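PDB 5JT8: Blo t 1 allergen from Blomia tropicalis, which probably acts as a papain-family cysteine protease of mites, made as a zymogen whose propeptide is expected to block it, and is an allergen. Local coordinates for residues 46-51 with 75-80; 56-61 with 68-73. One frame throughout, in Å; residues are numbered along the deposited sequence.

Interaction 1 of 2, residues 46-51 with 75-80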
ATOM      1  N   ALA A  46      19.951  17.572 -13.081  1.00110.69           N
ATOM      2  CA  ALA A  46      20.691  18.396 -12.128  1.00114.51           C
ATOM      3  C   ALA A  46      19.922  18.525 -10.813  1.00113.54           C
ATOM      4  O   ALA A  46      20.481  18.343  -9.731  1.00113.09           O
ATOM      5  CB  ALA A  46      20.977  19.769 -12.718  1.00115.67           C
ATOM      6  N   ARG A  47      18.631  18.819 -10.921  1.00112.52           N
ATOM      7  CA  ARG A  47      17.746  18.917  -9.762  1.00111.05           C
ATOM      8  C   ARG A  47      17.512  17.556  -9.101  1.00106.58           C
ATOM      9  O   ARG A  47      16.894  17.463  -8.045  1.00102.85           O
ATOM     10  CB  ARG A  47      16.398  19.515 -10.183  1.00111.50           C
ATOM     11  CG  ARG A  47      15.949  20.726  -9.382  1.00113.47           C
ATOM     12  CD  ARG A  47      15.898  21.965 -10.263  1.00118.15           C
ATOM     13  NE  ARG A  47      14.822  21.891 -11.248  1.00119.38           N
ATOM     14  CZ  ARG A  47      13.992  22.892 -11.523  1.00119.72           C
ATOM     15  NH1 ARG A  47      14.116  24.049 -10.886  1.00120.17           N
ATOM     16  NH2 ARG A  47      13.040  22.739 -12.434  1.00119.50           N
ATOM     17  N   ARG A  48      18.034  16.509  -9.728  1.00106.25           N
ATOM     18  CA  ARG A  48      17.608  15.148  -9.452  1.00100.84           C
ATOM     19  C   ARG A  48      18.633  14.322  -8.670  1.00 99.07           C
ATOM     20  O   ARG A  48      18.256  13.560  -7.781  1.00 98.33           O
ATOM     21  CB  ARG A  48      17.266  14.463 -10.780  1.00102.11           C
ATOM     22  CG  ARG A  48      16.711  13.075 -10.667  1.00100.67           C
ATOM     23  CD  ARG A  48      15.375  13.069  -9.957  1.00100.73           C
ATOM     24  NE  ARG A  48      14.284  13.739 -10.659  1.00100.33           N
ATOM     25  CZ  ARG A  48      13.072  13.899 -10.132  1.00 98.41           C
ATOM     26  NH1 ARG A  48      12.820  13.447  -8.911  1.00 99.48           N
ATOM     27  NH2 ARG A  48      12.111  14.508 -10.813  1.00 95.33           N
ATOM     28  N   GLU A  49      19.917  14.456  -8.997  1.00 97.59           N
ATOM     29  CA  GLU A  49      20.925  13.688  -8.276  1.00 97.16           C
ATOM     30  C   GLU A  49      21.234  14.326  -6.936  1.00 96.32           C
ATOM     31  O   GLU A  49      21.773  13.672  -6.051  1.00 99.29           O
ATOM     32  CB  GLU A  49      22.221  13.531  -9.066  1.00101.07           C
ATOM     33  CG  GLU A  49      22.671  14.673  -9.989  1.00105.92           C
ATOM     34  CD  GLU A  49      23.595  14.124 -11.100  1.00108.60           C
ATOM     35  OE1 GLU A  49      23.182  13.174 -11.813  1.00109.91           O
ATOM     36  OE2 GLU A  49      24.781  14.567 -11.196  1.00108.80           O
ATOM     37  N   HIS A  50      20.868  15.592  -6.776  1.00 92.57           N
ATOM     38  CA  HIS A  50      20.953  16.221  -5.462  1.00 90.93           C
ATOM     39  C   HIS A  50      20.005  15.536  -4.478  1.00 88.12           C
ATOM     40  O   HIS A  50      20.376  15.226  -3.341  1.00 88.96           O
ATOM     41  CB  HIS A  50      20.625  17.718  -5.540  1.00 91.15           C
ATOM     42  CG  HIS A  50      20.540  18.385  -4.196  1.00 92.09           C
ATOM     43  ND1 HIS A  50      21.614  18.454  -3.334  1.00 93.59           N
ATOM     44  CD2 HIS A  50      19.505  18.978  -3.553  1.00 92.10           C
ATOM     45  CE1 HIS A  50      21.250  19.075  -2.226  1.00 94.82           C
ATOM     46  NE2 HIS A  50      19.974  19.402  -2.332  1.00 94.88           N
ATOM     47  N   HIS A  51      18.779  15.298  -4.930  1.00 82.22           N
ATOM     48  CA  HIS A  51      17.810  14.571  -4.126  1.00 78.34           C
ATOM     49  C   HIS A  51      18.290  13.151  -3.871  1.00 70.64           C
ATOM     50  O   HIS A  51      18.130  12.639  -2.770  1.00 69.74           O
ATOM     51  CB  HIS A  51      16.437  14.564  -4.794  1.00 76.00           C
ATOM     52  CG  HIS A  51      15.748  15.891  -4.750  1.00 75.49           C
ATOM     53  ND1 HIS A  51      14.679  16.202  -5.561  1.00 77.13           N
ATOM     54  CD2 HIS A  51      15.986  16.993  -4.000  1.00 76.87           C
ATOM     55  CE1 HIS A  51      14.281  17.437  -5.307  1.00 78.61           C
ATOM     56  NE2 HIS A  51      15.058  17.938  -4.363  1.00 78.32           N
ATOM     57  N   TYR A  75      12.657   5.107  -6.005  1.00 56.80           N
ATOM     58  CA  TYR A  75      12.077   6.414  -5.738  1.00 55.28           C
ATOM     59  C   TYR A  75      13.067   7.406  -5.128  1.00 55.11           C
ATOM     60  O   TYR A  75      12.714   8.558  -4.885  1.00 52.99           O
ATOM     61  CB  TYR A  75      10.886   6.269  -4.793  1.00 49.30           C
ATOM     62  CG  TYR A  75       9.740   5.438  -5.323  1.00 51.41           C
ATOM     63  CD1 TYR A  75       9.084   5.793  -6.500  1.00 50.48           C
ATOM     64  CD2 TYR A  75       9.284   4.319  -4.621  1.00 42.11           C
ATOM     65  CE1 TYR A  75       8.030   5.045  -6.980  1.00 50.39           C
ATOM     66  CE2 TYR A  75       8.230   3.568  -5.091  1.00 45.29           C
ATOM     67  CZ  TYR A  75       7.603   3.934  -6.268  1.00 49.66           C
ATOM     68  OH  TYR A  75       6.544   3.188  -6.734  1.00 48.70           O
ATOM     69  N   SER A  76      14.293   6.955  -4.877  1.00 59.42           N
ATOM     70  CA  SER A  76      15.264   7.723  -4.087  1.00 62.27           C
ATOM     71  C   SER A  76      15.736   9.024  -4.734  1.00 71.22           C
ATOM     72  O   SER A  76      16.561   9.744  -4.165  1.00 75.37           O
ATOM     73  CB  SER A  76      16.490   6.860  -3.784  1.00 61.90           C
ATOM     74  OG  SER A  76      16.139   5.725  -3.021  1.00 59.49           O
ATOM     75  N   ASP A  77      15.227   9.328  -5.919  1.00 71.96           N
ATOM     76  CA  ASP A  77      15.655  10.532  -6.611  1.00 78.38           C
ATOM     77  C   ASP A  77      14.667  11.687  -6.398  1.00 76.02           C
ATOM     78  O   ASP A  77      14.879  12.790  -6.895  1.00 73.77           O
ATOM     79  CB  ASP A  77      15.862  10.240  -8.104  1.00 83.88           C
ATOM     80  CG  ASP A  77      14.603   9.725  -8.792  1.00 86.71           C
ATOM     81  OD1 ASP A  77      13.754   9.099  -8.118  1.00 89.99           O
ATOM     82  OD2 ASP A  77      14.470   9.940 -10.018  1.00 82.99           O
ATOM     83  N   MET A  78      13.604  11.443  -5.636  1.00 71.69           N
ATOM     84  CA  MET A  78      12.645  12.501  -5.339  1.00 65.63           C
ATOM     85  C   MET A  78      12.794  12.997  -3.902  1.00 60.93           C
ATOM     86  O   MET A  78      13.253  12.267  -3.021  1.00 55.86           O
ATOM     87  CB  MET A  78      11.211  12.017  -5.577  1.00 65.08           C
ATOM     88  CG  MET A  78      10.973  11.420  -6.952  1.00 65.43           C
ATOM     89  SD  MET A  78       9.290  10.812  -7.212  1.00 61.10           S
ATOM     90  CE  MET A  78       9.528   9.847  -8.701  1.00 65.04           C
ATOM     91  N   SER A  79      12.402  14.243  -3.666  1.00 59.60           N
ATOM     92  CA  SER A  79      12.347  14.762  -2.308  1.00 58.07           C
ATOM     93  C   SER A  79      11.111  14.207  -1.611  1.00 56.25           C
ATOM     94  O   SER A  79      10.251  13.609  -2.253  1.00 54.77           O
ATOM     95  CB  SER A  79      12.321  16.290  -2.310  1.00 53.82           C
ATOM     96  OG  SER A  79      11.205  16.776  -3.033  1.00 46.60           O
ATOM     97  N   GLU A  80      11.017  14.409  -0.302  1.00 53.82           N
ATOM     98  CA  GLU A  80       9.855  13.954   0.444  1.00 54.53           C
ATOM     99  C   GLU A  80       8.576  14.578  -0.121  1.00 57.72           C
ATOM    100  O   GLU A  80       7.561  13.896  -0.305  1.00 54.59           O
ATOM    101  CB  GLU A  80      10.007  14.289   1.926  1.00 49.20           C
ATOM    102  CG  GLU A  80       8.849  13.836   2.779  1.00 56.33           C
ATOM    103  CD  GLU A  80       9.152  13.950   4.258  1.00 63.11           C
ATOM    104  OE1 GLU A  80       8.204  13.875   5.073  1.00 67.23           O
ATOM    105  OE2 GLU A  80      10.346  14.102   4.599  1.00 59.86           O
TER

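Interaction 2 of 2, residues 56-61 with 68-73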
ATOM      1  N   LEU A  56      20.634   9.385  -0.390  1.00 67.53           N
ATOM      2  CA  LEU A  56      21.725   8.468  -0.074  1.00 67.68           C
ATOM      3  C   LEU A  56      22.382   8.885   1.227  1.00 65.52           C
ATOM      4  O   LEU A  56      22.791   8.046   2.032  1.00 64.60           O
ATOM      5  CB  LEU A  56      22.765   8.430  -1.189  1.00 69.90           C
ATOM      6  CG  LEU A  56      23.918   7.471  -0.875  1.00 71.84           C
ATOM      7  CD1 LEU A  56      23.416   6.037  -0.766  1.00 75.18           C
ATOM      8  CD2 LEU A  56      25.013   7.573  -1.902  1.00 71.18           C
ATOM      9  N   LYS A  57      22.481  10.195   1.423  1.00 68.21           N
ATOM     10  CA  LYS A  57      22.996  10.737   2.671  1.00 70.86           C
ATOM     11  C   LYS A  57      22.131  10.281   3.854  1.00 69.93           C
ATOM     12  O   LYS A  57      22.650   9.797   4.863  1.00 69.85           O
ATOM     13  CB  LYS A  57      23.054  12.262   2.601  1.00 70.85           C
ATOM     14  CG  LYS A  57      23.771  12.912   3.759  1.00 74.73           C
ATOM     15  CD  LYS A  57      23.714  14.429   3.653  1.00 80.99           C
ATOM     16  CE  LYS A  57      24.598  15.104   4.689  1.00 84.12           C
ATOM     17  NZ  LYS A  57      24.657  16.575   4.459  1.00 87.71           N
ATOM     18  N   TRP A  58      20.813  10.420   3.722  1.00 66.22           N
ATOM     19  CA  TRP A  58      19.899  10.000   4.786  1.00 63.85           C
ATOM     20  C   TRP A  58      20.017   8.503   5.076  1.00 61.57           C
ATOM     21  O   TRP A  58      19.919   8.082   6.227  1.00 63.32           O
ATOM     22  CB  TRP A  58      18.444  10.338   4.438  1.00 59.18           C
ATOM     23  CG  TRP A  58      17.515  10.106   5.597  1.00 59.16           C
ATOM     24  CD1 TRP A  58      17.089  11.037   6.507  1.00 59.34           C
ATOM     25  CD2 TRP A  58      16.919   8.863   5.991  1.00 54.75           C
ATOM     26  NE1 TRP A  58      16.262  10.451   7.435  1.00 51.84           N
ATOM     27  CE2 TRP A  58      16.141   9.117   7.142  1.00 54.88           C
ATOM     28  CE3 TRP A  58      16.961   7.562   5.478  1.00 52.58           C
ATOM     29  CZ2 TRP A  58      15.418   8.118   7.788  1.00 55.37           C
ATOM     30  CZ3 TRP A  58      16.244   6.574   6.119  1.00 54.55           C
ATOM     31  CH2 TRP A  58      15.480   6.857   7.264  1.00 57.98           C
ATOM     32  N   VAL A  59      20.219   7.709   4.025  1.00 58.88           N
ATOM     33  CA  VAL A  59      20.305   6.258   4.153  1.00 56.01           C
ATOM     34  C   VAL A  59      21.538   5.840   4.946  1.00 59.84           C
ATOM     35  O   VAL A  59      21.431   5.096   5.916  1.00 61.02           O
ATOM     36  CB  VAL A  59      20.331   5.561   2.769  1.00 52.79           C
ATOM     37  CG1 VAL A  59      20.712   4.091   2.911  1.00 48.86           C
ATOM     38  CG2 VAL A  59      18.984   5.693   2.077  1.00 50.24           C
ATOM     39  N   GLU A  60      22.706   6.325   4.546  1.00 66.19           N
ATOM     40  CA  GLU A  60      23.937   5.907   5.204  1.00 75.89           C
ATOM     41  C   GLU A  60      23.982   6.343   6.673  1.00 76.47           C
ATOM     42  O   GLU A  60      24.495   5.617   7.528  1.00 73.84           O
ATOM     43  CB  GLU A  60      25.159   6.446   4.454  1.00 82.66           C
ATOM     44  CG  GLU A  60      26.490   5.813   4.880  1.00 95.79           C
ATOM     45  CD  GLU A  60      26.356   4.360   5.342  1.00103.61           C
ATOM     46  OE1 GLU A  60      25.874   3.509   4.557  1.00106.35           O
ATOM     47  OE2 GLU A  60      26.736   4.068   6.497  1.00104.60           O
ATOM     48  N   GLU A  61      23.428   7.513   6.972  1.00 76.58           N
ATOM     49  CA  GLU A  61      23.443   8.008   8.344  1.00 78.53           C
ATOM     50  C   GLU A  61      22.452   7.274   9.239  1.00 74.52           C
ATOM     51  O   GLU A  61      22.596   7.284  10.461  1.00 75.25           O
ATOM     52  CB  GLU A  61      23.158   9.510   8.383  1.00 82.76           C
ATOM     53  CG  GLU A  61      24.269  10.367   7.794  1.00 90.86           C
ATOM     54  CD  GLU A  61      23.954  11.851   7.861  1.00 95.64           C
ATOM     55  OE1 GLU A  61      23.748  12.374   8.979  1.00100.21           O
ATOM     56  OE2 GLU A  61      23.911  12.496   6.795  1.00 94.09           O
ATOM     57  N   VAL A  68      17.800  -1.386  12.411  1.00 51.60           N
ATOM     58  CA  VAL A  68      16.863  -1.347  11.297  1.00 49.22           C
ATOM     59  C   VAL A  68      17.616  -0.995  10.030  1.00 49.17           C
ATOM     60  O   VAL A  68      18.410  -0.057  10.008  1.00 51.58           O
ATOM     61  CB  VAL A  68      15.721  -0.337  11.534  1.00 47.31           C
ATOM     62  CG1 VAL A  68      14.827  -0.260  10.318  1.00 50.01           C
ATOM     63  CG2 VAL A  68      14.903  -0.721  12.784  1.00 42.62           C
ATOM     64  N   GLU A  69      17.383  -1.772   8.984  1.00 45.15           N
ATOM     65  CA  GLU A  69      18.040  -1.562   7.707  1.00 49.99           C
ATOM     66  C   GLU A  69      17.295  -0.531   6.868  1.00 49.73           C
ATOM     67  O   GLU A  69      16.067  -0.592   6.758  1.00 40.55           O
ATOM     68  CB  GLU A  69      18.128  -2.882   6.954  1.00 58.39           C
ATOM     69  CG  GLU A  69      18.690  -2.778   5.554  1.00 63.11           C
ATOM     70  CD  GLU A  69      18.515  -4.074   4.777  1.00 66.21           C
ATOM     71  OE1 GLU A  69      17.540  -4.805   5.059  1.00 63.04           O
ATOM     72  OE2 GLU A  69      19.350  -4.363   3.894  1.00 68.41           O
ATOM     73  N   TYR A  70      18.032   0.425   6.299  1.00 49.01           N
ATOM     74  CA  TYR A  70      17.462   1.342   5.308  1.00 50.04           C
ATOM     75  C   TYR A  70      18.241   1.246   3.998  1.00 52.93           C
ATOM     76  O   TYR A  70      19.434   0.937   4.009  1.00 48.51           O
ATOM     77  CB  TYR A  70      17.455   2.781   5.826  1.00 46.62           C
ATOM     78  CG  TYR A  70      16.697   2.935   7.117  1.00 42.87           C
ATOM     79  CD1 TYR A  70      15.315   3.018   7.118  1.00 42.91           C
ATOM     80  CD2 TYR A  70      17.365   2.969   8.342  1.00 40.40           C
ATOM     81  CE1 TYR A  70      14.607   3.142   8.290  1.00 44.54           C
ATOM     82  CE2 TYR A  70      16.659   3.094   9.527  1.00 42.11           C
ATOM     83  CZ  TYR A  70      15.278   3.176   9.490  1.00 41.31           C
ATOM     84  OH  TYR A  70      14.552   3.304  10.649  1.00 40.79           O
ATOM     85  N   ALA A  71      17.573   1.493   2.871  1.00 49.47           N
ATOM     86  CA  ALA A  71      18.231   1.355   1.570  1.00 47.60           C
ATOM     87  C   ALA A  71      17.566   2.145   0.445  1.00 52.81           C
ATOM     88  O   ALA A  71      16.334   2.235   0.364  1.00 47.76           O
ATOM     89  CB  ALA A  71      18.306  -0.117   1.176  1.00 39.07           C
ATOM     90  N   ILE A  72      18.414   2.715  -0.408  1.00 52.65           N
ATOM     91  CA  ILE A  72      18.032   3.292  -1.692  1.00 51.42           C
ATOM     92  C   ILE A  72      17.039   2.416  -2.465  1.00 53.98           C
ATOM     93  O   ILE A  72      17.133   1.187  -2.439  1.00 49.52           O
ATOM     94  CB  ILE A  72      19.293   3.498  -2.572  1.00 70.55           C
ATOM     95  CG1 ILE A  72      20.267   4.453  -1.885  1.00 67.64           C
ATOM     96  CG2 ILE A  72      18.925   3.989  -3.965  1.00 72.04           C
ATOM     97  CD1 ILE A  72      19.660   5.805  -1.583  1.00 68.03           C
ATOM     98  N   ASN A  73      16.087   3.047  -3.146  1.00 51.63           N
ATOM     99  CA  ASN A  73      15.233   2.339  -4.082  1.00 51.35           C
ATOM    100  C   ASN A  73      14.886   3.210  -5.286  1.00 52.85           C
ATOM    101  O   ASN A  73      15.397   4.331  -5.427  1.00 52.07           O
ATOM    102  CB  ASN A  73      13.955   1.871  -3.391  1.00 49.87           C
ATOM    103  CG  ASN A  73      13.260   2.991  -2.655  1.00 51.41           C
ATOM    104  OD1 ASN A  73      12.779   3.952  -3.269  1.00 43.86           O
ATOM    105  ND2 ASN A  73      13.201   2.877  -1.328  1.00 52.59           N
TER

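Interaction 1 of 2, residues 46-51 with 75-80
Arg48 reaches from helix 42-62 to the main chain of segment 75-80, its NH1 donating to Asp77 O at 3.0 Å with an N-H...O angle of 155°. The donor stands above the carbonyl plane, 58° out of it, while the oxygen lies near the guanidinium's edge, slightly tilted from its plane. Bends at chi2 and chi3 fold the arginine so that Arg48 CD rests 3.3 Å from Asp77 OD2. Asp77 OD2 is 3.9 Å from Arg48 NE and well out of the guanidinium plane, a long salt bridge of charges alone; OD2 is instead hydrogen-bonded to Tyr39 OH. By sequence, helix 42-62 corresponds to the ERFNIN helix of I29 propeptides, with Arg48 at its arginine position, and Ala71-x-Asn73-x-Tyr75-x-Asp77 resembles the GNFD motif. A type I turn, Tyr75 to Met78, closed by Met78 N to Tyr75 O, leads into helix 80-88. Ser79 is its N-cap, OG bonding weakly to Glu82 N. Ser79 CB lies over the His51 ring centre, a CH-pi contact at 3.8 Å to the centroid; Arg47 O lies over the opposite face, toward the rim. His51 ND1 bonds weakly with Glu82 OE1. Arg262 NH2, in the protease part, donates to Tyr75 O and Met78 O.

Interaction 2 of 2, residues 56-61 with 68-73
Trp58 presents the edge of its six-membered ring to a face of Tyr70, a T-shaped pair with centroids 5.1 Å apart and planes at 79°. CZ3 and CH2 do the touching: Trp58 CZ3 stands 3.8 Å from Tyr70 CG, and CH2 lies over the CD1 side of the phenol ring, offset toward its rim. With CG anti to the backbone N (chi1 -171°), the indole swings out along the flank of the helix and brings this edge to the tyrosine.

Beside the aromatic pair, Val59 points toward segment 68-73 and divides its methyls between two neighbours. Val59 CG1 packs against the backbone at Tyr70 O, 3.6 Å away, while Val59 CG2 meets Ile72 CD1 at 3.7 Å, the two side chains crossing at about a right angle. One turn back, Leu56 extends the apolar patch, its CD1 3.7 Å from Ile72 CG1; the tip of the isoleucine, CD1, is thus lodged between Leu56 and Val59, close to Leu56 CA as well.

Further out, His62 stacks on the Trp58 ring and Tyr260 meets it edge-to-face, so two further rings pack on the indole. Asn63 OD1 accepts from Tyr70 N, and Ile72 also packs on Phe52. Backbone hydrogen bonds join Glu69 to Gly265 and Asn266, and Ala71 to Asn263. The 68-73 segment therefore runs between the C-terminal part of helix 42-62, in the I29 propeptide domain, and the protease-part loop just after helix 259-262.

How the interactions relate
From the N terminus, helix 42-62 supplies the first partner of both contacts: residues 46-51 near its start, then 56-61 near its end. The chain turns back after the helix, and interaction 2 closes the shorter loop when 68-73 returns alongside 56-61. Past Asn73 the chain reaches 75-80, where interaction 1 closes the wider loop, which encloses the first; the contacts nest and do not cross. Their centres lie 14 Å apart. Asn73 bonds to Tyr75 and Ser76 at the join. Together interactions 1 and 2 fasten the returning chain to one long helix up to the start of helix 80-88, and Arg262 and Asn263 connect this chain to the protease part.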